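Local coordinates for ribosomal-protein-serine acetyltransferase, putative (PDB 2FCK), which is a GNAT-family protein that probably transfers an acetyl group from acetyl-CoA to a protein N terminus, although its own substrate has not been established, at residues P6-V11 with Y71-F76; L17-A22 with Q59-N64; E27-I32 with Q52-F57. All blocks are in the same frame, centred on the assembly; numbering follows the deposited sequence. Where two conformers were deposited one is given.

Contact 1 of 3, residues P6-V11 with Y71-F76; sequences PDFQIV and YGFGVF
In the mixed β-sheet of this GNAT fold, strand 10-11 and strand 71-77 both flank strand 15-18, and Phe8 and Ile10 reach across that middle strand to Phe73. All three meet beneath helix 114-129, so the contact is a side-chain patch on one face of the sheet and not a pairing of neighbouring strands. Phe73 meets both partners through CE2 and CZ, at the far end of its ring. Ile10 CD1 lies 3.9 Å from Phe73 CZ and 4.0 Å from Phe73 CE2, an oblique approach to the ring in which the two side chains cross at about a right angle. With CG1 turned away from its own carbonyl carbon (chi1 -63°) and an extended chi2, Ile10 brings CD1 to the CE2-CZ side of the ring. Phe8 CD1 stands 4.2 Å from Phe73 CE2, at the edge of the Phe73 ring and near its plane; relative to the Phe8 ring the approach is oblique. Phe73 CE2 thus has apolar carbons of both Phe8 and Ile10 beside it. Around them, Leu17 on the middle strand touches both Ile10 and Phe73, Trp65 meets Phe73 edge-to-face, and helix 114-129 brings Leu122 onto Phe73 and Phe125 onto Phe8 and Ile10. Between the two segments the chemistry is wholly apolar. Strand 10-11 and the loop leading into it are thus joined to strand 71-77 by dispersion and hydrophobic burial, while backbone hydrogen bonding to Leu17 holds Ile10 in the sheet.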
loop_
_atom_site.group_PDB
_atom_site.type_symbol
_atom_site.label_atom_id
_atom_site.label_comp_id
_atom_site.label_asym_id
_atom_site.label_seq_id
_atom_site.Cartn_x
_atom_site.Cartn_y
_atom_site.Cartn_z
ATOM N N PRO A 6 -23.010 -3.363 -6.097
ATOM C CA PRO A 6 -23.423 -3.271 -4.695
ATOM C C PRO A 6 -24.152 -4.525 -4.174
ATOM O O PRO A 6 -24.349 -4.654 -2.960
ATOM C CB PRO A 6 -24.378 -2.065 -4.685
ATOM C CG PRO A 6 -24.019 -1.253 -5.935
ATOM C CD PRO A 6 -23.537 -2.254 -6.947
ATOM N N ASP A 7 -24.528 -5.423 -5.079
ATOM C CA ASP A 7 -25.271 -6.620 -4.683
ATOM C C ASP A 7 -24.357 -7.810 -4.386
ATOM O O ASP A 7 -24.835 -8.910 -3.988
ATOM C CB ASP A 7 -26.271 -6.994 -5.778
ATOM C CG ASP A 7 -27.476 -6.095 -5.776
ATOM O OD1 ASP A 7 -27.954 -5.743 -4.662
ATOM O OD2 ASP A 7 -27.955 -5.744 -6.881
ATOM N N PHE A 8 -23.074 -7.620 -4.611
ATOM C CA PHE A 8 -22.113 -8.716 -4.464
ATOM C C PHE A 8 -21.977 -9.143 -3.020
ATOM O O PHE A 8 -21.803 -8.297 -2.150
ATOM C CB PHE A 8 -20.703 -8.291 -4.915
ATOM C CG PHE A 8 -19.648 -9.369 -4.695
ATOM C CD1 PHE A 8 -18.658 -9.218 -3.705
ATOM C CD2 PHE A 8 -19.650 -10.547 -5.464
ATOM C CE1 PHE A 8 -17.678 -10.238 -3.479
ATOM C CE2 PHE A 8 -18.660 -11.546 -5.254
ATOM C CZ PHE A 8 -17.682 -11.382 -4.268
ATOM N N GLN A 9 -22.090 -10.458 -2.781
ATOM C CA GLN A 9 -21.977 -11.015 -1.423
ATOM C C GLN A 9 -20.962 -12.158 -1.415
ATOM O O GLN A 9 -20.798 -12.875 -2.416
ATOM C CB GLN A 9 -23.308 -11.550 -0.911
ATOM C CG GLN A 9 -24.502 -10.654 -1.297
ATOM C CD GLN A 9 -25.741 -11.008 -0.582
ATOM O OE1 GLN A 9 -25.971 -12.181 -0.259
ATOM N NE2 GLN A 9 -26.576 -9.996 -0.303
ATOM N N ILE A 10 -20.299 -12.333 -0.276
ATOM C CA ILE A 10 -19.570 -13.563 -0.041
ATOM C C ILE A 10 -20.353 -14.287 1.042
ATOM O O ILE A 10 -20.591 -13.731 2.111
ATOM C CB ILE A 10 -18.089 -13.280 0.403
ATOM C CG1 ILE A 10 -17.263 -12.552 -0.663
ATOM C CG2 ILE A 10 -17.406 -14.614 0.788
ATOM C CD1 ILE A 10 -15.982 -11.924 -0.031
ATOM N N VAL A 11 -20.793 -15.522 0.766
ATOM C CA VAL A 11 -21.657 -16.265 1.678
ATOM C C VAL A 11 -20.962 -17.550 2.112
ATOM O O VAL A 11 -20.447 -18.282 1.286
ATOM C CB VAL A 11 -23.022 -16.627 1.027
ATOM C CG1 VAL A 11 -23.926 -17.324 2.061
ATOM C CG2 VAL A 11 -23.653 -15.394 0.450
ATOM N N TYR A 71 -13.546 -2.345 0.047
ATOM C CA TYR A 71 -14.717 -3.151 0.114
ATOM C C TYR A 71 -14.899 -3.424 1.599
ATOM O O TYR A 71 -14.180 -4.235 2.165
ATOM C CB TYR A 71 -14.545 -4.441 -0.697
ATOM C CG TYR A 71 -14.529 -4.176 -2.187
ATOM C CD1 TYR A 71 -15.713 -3.819 -2.867
ATOM C CD2 TYR A 71 -13.354 -4.263 -2.917
ATOM C CE1 TYR A 71 -15.710 -3.550 -4.232
ATOM C CE2 TYR A 71 -13.337 -3.977 -4.307
ATOM C CZ TYR A 71 -14.538 -3.655 -4.951
ATOM O OH TYR A 71 -14.573 -3.379 -6.303
ATOM N N GLY A 72 -15.788 -2.658 2.233
ATOM C CA GLY A 72 -16.045 -2.891 3.684
ATOM C C GLY A 72 -17.317 -3.686 3.781
ATOM O O GLY A 72 -18.381 -3.143 3.490
ATOM N N PHE A 73 -17.183 -4.974 4.125
ATOM C CA PHE A 73 -18.290 -5.899 4.238
ATOM C C PHE A 73 -18.819 -5.942 5.661
ATOM O O PHE A 73 -18.067 -6.248 6.623
ATOM C CB PHE A 73 -17.852 -7.329 3.920
ATOM C CG PHE A 73 -17.360 -7.531 2.509
ATOM C CD1 PHE A 73 -16.025 -7.277 2.181
ATOM C CD2 PHE A 73 -18.220 -8.085 1.538
ATOM C CE1 PHE A 73 -15.549 -7.508 0.884
ATOM C CE2 PHE A 73 -17.737 -8.310 0.239
ATOM C CZ PHE A 73 -16.418 -8.032 -0.083
ATOM N N GLY A 74 -20.112 -5.682 5.817
ATOM C CA GLY A 74 -20.758 -6.085 7.062
ATOM C C GLY A 74 -20.808 -7.616 7.111
ATOM O O GLY A 74 -21.032 -8.301 6.088
ATOM N N VAL A 75 -20.633 -8.159 8.295
ATOM C CA VAL A 75 -20.742 -9.613 8.462
ATOM C C VAL A 75 -22.045 -9.901 9.192
ATOM O O VAL A 75 -22.197 -9.504 10.353
ATOM C CB VAL A 75 -19.521 -10.178 9.258
ATOM C CG1 VAL A 75 -19.647 -11.739 9.479
ATOM C CG2 VAL A 75 -18.187 -9.843 8.532
ATOM N N PHE A 76 -22.978 -10.561 8.486
ATOM C CA PHE A 76 -24.287 -10.873 9.039
ATOM C C PHE A 76 -24.473 -12.374 9.249
ATOM O O PHE A 76 -24.167 -13.175 8.377
ATOM C CB PHE A 76 -25.378 -10.379 8.112
ATOM C CG PHE A 76 -25.408 -8.897 7.930
ATOM C CD1 PHE A 76 -24.619 -8.287 6.955
ATOM C CD2 PHE A 76 -26.252 -8.103 8.720
ATOM C CE1 PHE A 76 -24.664 -6.899 6.771
ATOM C CE2 PHE A 76 -26.294 -6.699 8.540
ATOM C CZ PHE A 76 -25.503 -6.099 7.569
#

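Contact 2 of 3, residues L17-A22 with Q59-N64; sequences LRLITA and QATRLN. With NO3 (nitrate ion), chain H.
The guanidinium of Arg62, whose aliphatic stem meets Leu19, carries a nitrate ion at its edge, with the nitrate nitrogen in its plane. The two bonds are a side-on fork: Arg62 NE to nitrate O1 at 2.8 Å (152°) and Arg62 NH2 to nitrate O3 at 2.9 Å (167°). In the other guanidinium, that of Arg18, NH1 gives a bent hydrogen bond of 3.0 Å to Leu19 O (138° at the hydrogen), close to the guanidinium plane but tilted from the carbonyl plane. Glu24 forms a salt bridge with Arg18, and Phe76 a cation-pi contact. Across the segments the packing rests on Leu19, which follows Arg18 in the chain and lies against helix 51-66. Its CD2 is 4.0 Å from Arg62 CA and 4.4 Å from Thr61 CG2, while CD1 approaches Arg62 CG at 4.3 Å. Arg62 has CG anti to its backbone nitrogen and stays extended to NE, which takes the guanidinium away from Leu19 to the nitrate. The chemistry is thus divided: one leucine packs by its methyls on the helix backbone and the arginine stem, while the cationic end binds an anion probably acquired from the crystallisation liquor.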
loop_
_atom_site.group_PDB
_atom_site.type_symbol
_atom_site.label_atom_id
_atom_site.label_comp_id
_atom_site.label_asym_id
_atom_site.label_seq_id
_atom_site.Cartn_x
_atom_site.Cartn_y
_atom_site.Cartn_z
ATOM N N LEU A 17 -21.537 -11.890 3.921
ATOM C CA LEU A 17 -20.659 -10.724 3.887
ATOM C C LEU A 17 -21.194 -9.834 2.758
ATOM O O LEU A 17 -21.211 -10.267 1.606
ATOM C CB LEU A 17 -19.195 -11.144 3.585
ATOM C CG LEU A 17 -18.358 -11.644 4.775
ATOM C CD1 LEU A 17 -18.968 -12.923 5.426
ATOM C CD2 LEU A 17 -16.977 -11.940 4.230
ATOM N N ARG A 18 -21.564 -8.589 3.069
ATOM C CA ARG A 18 -22.188 -7.700 2.078
ATOM C C ARG A 18 -22.144 -6.251 2.542
ATOM O O ARG A 18 -21.839 -5.968 3.708
ATOM C CB ARG A 18 -23.658 -8.111 1.876
ATOM C CG ARG A 18 -24.518 -8.128 3.173
ATOM C CD ARG A 18 -25.996 -8.156 2.800
ATOM N NE ARG A 18 -26.875 -8.275 3.954
ATOM C CZ ARG A 18 -27.337 -7.238 4.646
ATOM N NH1 ARG A 18 -26.938 -6.005 4.335
ATOM N NH2 ARG A 18 -28.162 -7.444 5.668
ATOM N N LEU A 19 -22.504 -5.337 1.635
ATOM C CA LEU A 19 -22.628 -3.940 2.010
ATOM C C LEU A 19 -23.692 -3.817 3.079
ATOM O O LEU A 19 -24.834 -4.316 2.914
ATOM C CB LEU A 19 -23.120 -3.107 0.832
ATOM C CG LEU A 19 -21.993 -2.501 0.049
ATOM C CD1 LEU A 19 -22.610 -1.780 -1.161
ATOM C CD2 LEU A 19 -21.085 -1.538 0.860
ATOM N N ILE A 20 -23.351 -3.077 4.126
ATOM C CA ILE A 20 -24.381 -2.596 5.062
ATOM C C ILE A 20 -25.200 -1.496 4.370
ATOM O O ILE A 20 -24.632 -0.594 3.729
ATOM C CB ILE A 20 -23.722 -2.047 6.346
ATOM C CG1 ILE A 20 -22.842 -3.136 7.014
ATOM C CG2 ILE A 20 -24.795 -1.498 7.299
ATOM C CD1 ILE A 20 -22.054 -2.590 8.219
ATOM N N THR A 21 -26.540 -1.564 4.462
ATOM C CA THR A 21 -27.374 -0.564 3.802
ATOM C C THR A 21 -27.763 0.591 4.732
ATOM O O THR A 21 -27.659 0.483 5.961
ATOM C CB THR A 21 -28.668 -1.189 3.254
ATOM O OG1 THR A 21 -29.491 -1.545 4.359
ATOM C CG2 THR A 21 -28.375 -2.429 2.464
ATOM N N ALA A 22 -28.224 1.692 4.128
ATOM C CA ALA A 22 -28.673 2.874 4.855
ATOM C C ALA A 22 -29.741 2.516 5.894
ATOM O O ALA A 22 -29.731 3.041 7.003
ATOM C CB ALA A 22 -29.239 3.928 3.881
ATOM N N GLN A 59 -22.821 5.353 4.461
ATOM C CA GLN A 59 -22.793 6.068 3.146
ATOM C C GLN A 59 -21.351 6.146 2.556
ATOM O O GLN A 59 -21.138 5.902 1.348
ATOM C CB GLN A 59 -23.548 7.439 3.131
ATOM C CG GLN A 59 -23.989 8.028 4.484
ATOM C CD GLN A 59 -24.460 9.497 4.455
ATOM O OE1 GLN A 59 -23.718 10.418 4.037
ATOM N NE2 GLN A 59 -25.705 9.731 4.922
ATOM N N ALA A 60 -20.380 6.408 3.432
ATOM C CA ALA A 60 -18.962 6.465 3.062
ATOM C C ALA A 60 -18.404 5.116 2.555
ATOM O O ALA A 60 -17.677 5.033 1.550
ATOM C CB ALA A 60 -18.185 6.916 4.236
ATOM N N THR A 61 -18.790 4.048 3.235
ATOM C CA THR A 61 -18.338 2.741 2.864
ATOM C C THR A 61 -18.905 2.324 1.503
ATOM O O THR A 61 -18.218 1.711 0.673
ATOM C CB THR A 61 -18.796 1.745 3.989
ATOM O OG1 THR A 61 -18.198 2.155 5.242
ATOM C CG2 THR A 61 -18.361 0.346 3.686
ATOM N N ARG A 62 -20.161 2.669 1.268
ATOM C CA ARG A 62 -20.766 2.368 -0.017
ATOM C C ARG A 62 -20.030 3.069 -1.157
ATOM O O ARG A 62 -19.795 2.473 -2.222
ATOM C CB ARG A 62 -22.260 2.733 -0.017
ATOM C CG ARG A 62 -22.872 2.476 -1.383
ATOM C CD ARG A 62 -24.193 3.184 -1.613
ATOM N NE ARG A 62 -24.602 2.974 -3.014
ATOM C CZ ARG A 62 -24.316 3.780 -4.042
ATOM N NH1 ARG A 62 -23.683 4.955 -3.888
ATOM N NH2 ARG A 62 -24.719 3.437 -5.249
ATOM N N LEU A 63 -19.670 4.323 -0.921
ATOM C CA LEU A 63 -19.036 5.140 -1.947
ATOM C C LEU A 63 -17.750 4.395 -2.342
ATOM O O LEU A 63 -17.540 4.138 -3.531
ATOM C CB LEU A 63 -18.743 6.527 -1.385
ATOM C CG LEU A 63 -18.146 7.592 -2.327
ATOM C CD1 LEU A 63 -18.853 7.587 -3.687
ATOM C CD2 LEU A 63 -18.230 8.951 -1.642
ATOM N N ASN A 64 -16.944 3.981 -1.341
ATOM C CA ASN A 64 -15.670 3.317 -1.623
ATOM C C ASN A 64 -15.880 2.034 -2.430
ATOM O O ASN A 64 -15.155 1.775 -3.407
ATOM C CB ASN A 64 -14.854 3.049 -0.379
ATOM C CG ASN A 64 -14.636 4.287 0.460
ATOM O OD1 ASN A 64 -14.496 4.193 1.681
ATOM N ND2 ASN A 64 -14.607 5.434 -0.170
HETATM N N NO3 H . -26.655 0.326 -4.143
HETATM O O1 NO3 H . -26.612 0.988 -2.902
HETATM O O2 NO3 H . -27.315 -0.914 -4.284
HETATM O O3 NO3 H . -26.042 0.903 -5.257
#

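Contact 3 of 3, residues E27-I32 with Q52-F57; sequences ELVQCI and QEAEQF
Leu28 and Val29 of helix 25-33 close over Ala54 and Phe57 of helix 51-66, the two helices that, as in the GNAT fold, connect strand 15-18 to strand 71-77. The contact has two points. Val29 CG2 rests on Ala54 CB at 3.7 Å, at the place where the backbones are nearest, the CA atoms of Val29 and Ala54 being 6.4 Å apart. Beside it, Leu28 CD2 touches Phe57 CD2 at 3.7 Å and sits 4.1 Å from Ala54 CB. Leucine and phenylalanine side chains cross at about a right angle, and the methyl meets the ring obliquely. Both side chains leave their helices with CG anti to the backbone nitrogen (chi1 177° for Leu28, 175° for Phe57), which carries them across the gap between the helices. The helix axes approach to 9.3 Å and their directions make an angle of 111°, so the helices are far from aligned and touch over a short patch. With only a methyl on Ala54, the Val29 and Ala54 backbones lie close here.

Further out, aromatic and apolar groups surround the patch. Trp44 stacks on Phe57 and also touches Leu28; Phe49 touches Val29 and Ala54 from the loop between the helices. On the sheet side Leu28 touches Leu83 and Trp104, and Phe57 touches Met86, so both helices reach strand 83-93 and the first also strand 98-105. Ala25 at the start of the first helix adds a further touch to Ala54. Beyond its methyl, Ala54 also presents its carbonyl to the same leucine: Leu28 CD2 lies 4.0 Å from Ala54 O.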
loop_
_atom_site.group_PDB
_atom_site.type_symbol
_atom_site.label_atom_id
_atom_site.label_comp_id
_atom_site.label_asym_id
_atom_site.label_seq_id
_atom_site.Cartn_x
_atom_site.Cartn_y
_atom_site.Cartn_z
ATOM N N GLU A 27 -28.841 -1.270 13.358
ATOM C CA GLU A 27 -28.115 -2.519 13.516
ATOM C C GLU A 27 -26.615 -2.291 13.770
ATOM O O GLU A 27 -25.983 -3.002 14.552
ATOM C CB GLU A 27 -28.304 -3.396 12.275
ATOM C CG GLU A 27 -29.689 -4.055 12.182
ATOM C CD GLU A 27 -30.785 -3.184 11.547
ATOM O OE1 GLU A 27 -30.708 -1.927 11.571
ATOM O OE2 GLU A 27 -31.754 -3.780 11.031
ATOM N N LEU A 28 -26.052 -1.286 13.108
ATOM C CA LEU A 28 -24.637 -0.956 13.299
ATOM C C LEU A 28 -24.421 -0.320 14.685
ATOM O O LEU A 28 -23.432 -0.600 15.364
ATOM C CB LEU A 28 -24.164 -0.021 12.185
ATOM C CG LEU A 28 -22.700 0.449 12.310
ATOM C CD1 LEU A 28 -21.743 -0.734 12.359
ATOM C CD2 LEU A 28 -22.325 1.405 11.165
ATOM N N VAL A 29 -25.339 0.557 15.076
ATOM C CA VAL A 29 -25.315 1.154 16.417
ATOM C C VAL A 29 -25.385 0.073 17.509
ATOM O O VAL A 29 -24.529 0.073 18.406
ATOM C CB VAL A 29 -26.440 2.202 16.591
ATOM C CG1 VAL A 29 -26.730 2.464 18.067
ATOM C CG2 VAL A 29 -26.041 3.475 15.893
ATOM N N GLN A 30 -26.338 -0.856 17.404
ATOM C CA GLN A 30 -26.436 -2.008 18.319
ATOM C C GLN A 30 -25.111 -2.758 18.409
ATOM O O GLN A 30 -24.682 -3.111 19.506
ATOM C CB GLN A 30 -27.555 -3.000 17.958
ATOM C CG GLN A 30 -27.491 -4.374 18.740
ATOM C CD GLN A 30 -28.658 -5.342 18.497
ATOM O OE1 GLN A 30 -29.797 -4.918 18.404
ATOM N NE2 GLN A 30 -28.367 -6.657 18.429
ATOM N N CYS A 31 -24.472 -2.994 17.267
ATOM C CA CYS A 31 -23.263 -3.803 17.245
ATOM C C CYS A 31 -22.144 -3.168 18.089
ATOM O O CYS A 31 -21.412 -3.874 18.789
ATOM C CB CYS A 31 -22.808 -4.063 15.810
ATOM S SG CYS A 31 -21.413 -5.183 15.659
ATOM N N ILE A 32 -22.036 -1.840 18.036
ATOM C CA ILE A 32 -21.032 -1.130 18.807
ATOM C C ILE A 32 -21.485 -0.997 20.251
ATOM O O ILE A 32 -20.681 -1.184 21.179
ATOM C CB ILE A 32 -20.777 0.254 18.183
ATOM C CG1 ILE A 32 -20.175 0.066 16.786
ATOM C CG2 ILE A 32 -19.889 1.128 19.114
ATOM C CD1 ILE A 32 -18.815 -0.609 16.797
ATOM N N GLN A 52 -26.937 8.834 13.421
ATOM C CA GLN A 52 -26.530 9.689 12.306
ATOM C C GLN A 52 -25.058 9.500 11.938
ATOM O O GLN A 52 -24.686 9.554 10.762
ATOM C CB GLN A 52 -26.844 11.166 12.584
ATOM C CG GLN A 52 -26.988 11.975 11.306
ATOM C CD GLN A 52 -27.305 13.441 11.553
ATOM O OE1 GLN A 52 -26.583 14.136 12.282
ATOM N NE2 GLN A 52 -28.378 13.928 10.927
ATOM N N GLU A 53 -24.221 9.279 12.946
ATOM C CA GLU A 53 -22.839 8.858 12.718
ATOM C C GLU A 53 -22.762 7.486 12.031
ATOM O O GLU A 53 -21.963 7.295 11.122
ATOM C CB GLU A 53 -22.041 8.859 14.021
ATOM C CG GLU A 53 -21.026 9.996 14.112
ATOM C CD GLU A 53 -19.884 9.853 13.085
ATOM O OE1 GLU A 53 -19.122 10.840 12.885
ATOM O OE2 GLU A 53 -19.751 8.758 12.467
ATOM N N ALA A 54 -23.628 6.566 12.447
ATOM C CA ALA A 54 -23.744 5.245 11.802
ATOM C C ALA A 54 -24.142 5.414 10.317
ATOM O O ALA A 54 -23.488 4.869 9.423
ATOM C CB ALA A 54 -24.758 4.374 12.550
ATOM N N GLU A 55 -25.195 6.186 10.072
ATOM C CA GLU A 55 -25.619 6.499 8.704
ATOM C C GLU A 55 -24.459 7.058 7.874
ATOM O O GLU A 55 -24.227 6.599 6.765
ATOM C CB GLU A 55 -26.805 7.464 8.692
ATOM C CG GLU A 55 -28.108 6.841 9.091
ATOM C CD GLU A 55 -29.223 7.842 9.263
ATOM O OE1 GLU A 55 -29.015 9.057 8.999
ATOM O OE2 GLU A 55 -30.330 7.400 9.654
ATOM N N GLN A 56 -23.722 8.035 8.409
ATOM C CA GLN A 56 -22.610 8.660 7.677
ATOM C C GLN A 56 -21.505 7.653 7.274
ATOM O O GLN A 56 -20.967 7.653 6.145
ATOM C CB GLN A 56 -22.059 9.834 8.504
ATOM C CG GLN A 56 -20.553 10.092 8.352
ATOM C CD GLN A 56 -20.130 11.510 8.722
ATOM O OE1 GLN A 56 -20.966 12.424 8.823
ATOM N NE2 GLN A 56 -18.821 11.707 8.897
ATOM N N PHE A 57 -21.178 6.796 8.223
ATOM C CA PHE A 57 -20.207 5.729 7.996
ATOM C C PHE A 57 -20.663 4.742 6.926
ATOM O O PHE A 57 -19.883 4.351 6.073
ATOM C CB PHE A 57 -19.926 4.977 9.288
ATOM C CG PHE A 57 -19.010 3.792 9.089
ATOM C CD1 PHE A 57 -17.633 3.963 8.898
ATOM C CD2 PHE A 57 -19.539 2.518 9.007
ATOM C CE1 PHE A 57 -16.800 2.854 8.672
ATOM C CE2 PHE A 57 -18.721 1.427 8.799
ATOM C CZ PHE A 57 -17.350 1.586 8.628
#

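How the contacts relate
From the N terminus the chain runs through 6-11 and turns into strand 15-18, paired by Ile10 O and Leu17 N, before entering helices 25-33 and 51-66 and then strand 71-77. Contact 3 closes the innermost loop, helix to helix; contact 2 encloses it by bringing 17-22 against the later part of helix 51-66; contact 1 closes the widest loop at 71-76. The three are concentric and none cross. Strand 15-18 links contacts 1 and 2, since Arg18 O probably accepts a bond from Gly74 N; helix 51-66 serves contacts 2 and 3. Contacts 1 and 3 lie about 16 Å apart, centre to centre, without touching.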